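Local coordinates for 2-c-methyl-d-erythritol 2,4-cyclodiphosphate synthase (Plasmodium falciparum, PDB 4C81), which probably catalyses conversion of a CDP-linked methylerythritol phosphate to 2-C-methyl-D-erythritol 2,4-cyclodiphosphate with release of CMP, a step of isoprenoid precursor synthesis, at residues D61-I64 and I65-S68. The protein carries 1 engineered substitution. Numbering follows the deposited sequence.
Sequences DGDI and IYHS. With ZN (zinc ion), chain B.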
loop_
_atom_site.group_PDB
_atom_site.type_symbol
_atom_site.label_atom_id
_atom_site.label_comp_id
_atom_site.label_asym_id
_atom_site.label_seq_id
_atom_site.Cartn_x
_atom_site.Cartn_y
_atom_site.Cartn_z
ATOM N N ASP A 61 -8.321 15.931 14.860
ATOM C CA ASP A 61 -6.987 16.118 15.450
ATOM C C ASP A 61 -5.828 15.885 14.465
ATOM O O ASP A 61 -4.671 16.155 14.790
ATOM C CB ASP A 61 -6.812 15.226 16.690
ATOM C CG ASP A 61 -6.860 13.736 16.371
ATOM O OD1 ASP A 61 -6.989 13.362 15.187
ATOM O OD2 ASP A 61 -6.770 12.931 17.320
ATOM N N GLY A 62 -6.143 15.368 13.280
ATOM C CA GLY A 62 -5.164 15.214 12.207
ATOM C C GLY A 62 -4.230 14.025 12.360
ATOM O O GLY A 62 -3.217 13.942 11.663
ATOM N N ASP A 63 -4.576 13.096 13.249
ATOM C CA ASP A 63 -3.700 11.970 13.574
ATOM C C ASP A 63 -3.780 10.880 12.502
ATOM O O ASP A 63 -4.533 9.911 12.632
ATOM C CB ASP A 63 -4.040 11.406 14.962
ATOM C CG ASP A 63 -2.956 10.490 15.511
ATOM O OD1 ASP A 63 -2.290 9.783 14.721
ATOM O OD2 ASP A 63 -2.764 10.467 16.745
ATOM N N ILE A 64 -2.989 11.049 11.446
ATOM C CA ILE A 64 -2.994 10.116 10.314
ATOM C C ILE A 64 -2.700 8.670 10.726
ATOM O O ILE A 64 -3.192 7.735 10.093
ATOM C CB ILE A 64 -2.014 10.550 9.175
ATOM C CG1 ILE A 64 -0.595 10.770 9.713
ATOM C CG2 ILE A 64 -2.538 11.801 8.460
ATOM C CD1 ILE A 64 0.445 11.027 8.633
ATOM N N ILE A 65 -1.902 8.485 11.775
ATOM C CA ILE A 65 -1.552 7.138 12.231
ATOM C C ILE A 65 -2.766 6.443 12.853
ATOM O O ILE A 65 -3.152 5.345 12.432
ATOM C CB ILE A 65 -0.360 7.158 13.215
ATOM C CG1 ILE A 65 0.917 7.607 12.494
ATOM C CG2 ILE A 65 -0.147 5.794 13.837
ATOM C CD1 ILE A 65 2.142 7.651 13.390
ATOM N N TYR A 66 -3.374 7.077 13.851
ATOM C CA TYR A 66 -4.561 6.497 14.482
ATOM C C TYR A 66 -5.705 6.289 13.493
ATOM O O TYR A 66 -6.365 5.246 13.523
ATOM C CB TYR A 66 -5.042 7.355 15.664
ATOM C CG TYR A 66 -4.292 7.168 16.980
ATOM C CD1 TYR A 66 -3.321 6.176 17.147
ATOM C CD2 TYR A 66 -4.597 7.966 18.079
ATOM C CE1 TYR A 66 -2.659 6.009 18.355
ATOM C CE2 TYR A 66 -3.940 7.801 19.293
ATOM C CZ TYR A 66 -2.975 6.826 19.422
ATOM O OH TYR A 66 -2.328 6.661 20.623
ATOM N N HIS A 67 -5.935 7.267 12.620
ATOM C CA HIS A 67 -7.025 7.181 11.651
ATOM C C HIS A 67 -6.780 6.054 10.644
ATOM O O HIS A 67 -7.687 5.265 10.362
ATOM C CB HIS A 67 -7.240 8.510 10.922
ATOM C CG HIS A 67 -7.544 9.661 11.831
ATOM N ND1 HIS A 67 -7.587 10.966 11.392
ATOM C CD2 HIS A 67 -7.796 9.702 13.161
ATOM C CE1 HIS A 67 -7.859 11.763 12.410
ATOM N NE2 HIS A 67 -7.992 11.020 13.495
ATOM N N SER A 68 -5.562 5.964 10.114
ATOM C CA SER A 68 -5.247 4.908 9.147
ATOM C C SER A 68 -5.290 3.518 9.792
ATOM O O SER A 68 -5.724 2.561 9.158
ATOM C CB SER A 68 -3.889 5.146 8.482
ATOM O OG SER A 68 -2.829 4.976 9.394
HETATM ZN ZN ZN B . -7.542 11.561 9.420
HETATM O O HOH W 1 -9.135 10.964 8.769
#
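His-67 lies with one ring face against Asp-63 O, which sits 3.1 Å from His-67 CG and is offset toward the rim. The same oxygen accepts from His-67 N at 3.0 Å, nearly in line with its carbonyl bond; one carbonyl oxygen thus meets both the N-H and the ring face of the histidine. With CG anti to the carbonyl carbon (chi1 -58°), the imidazole reaches back beside the loop and puts His-67 ND1 2.1 Å from the zinc ion; Asp-15, His-17 and a water complete the site, next to bound CDP, as expected for the active site of the YgbB family. Asp-63 is the N-cap of helix 64-77: its OD1 takes Tyr-66 N at 3.0 Å, the N-H pointing almost straight at it (177°) but from above the carboxylate plane. Asp-63 OD2 lies 3.4 Å from Tyr-66 CD2, the carboxylate and ring planes nearly parallel, 12° apart. Gly-47 N and Gly-48 N donate hydrogen bonds to Asp-63 OD1 and OD2 respectively. Further back, Asp-61 OD1 closes an Asx turn by accepting from Asp-63 N at 3.1 Å, which probably helps place the cap, while Ser-98 OG bonds both Asp-61 OD2 and His-67 NE2, tying the metal-bound ring to this second shell.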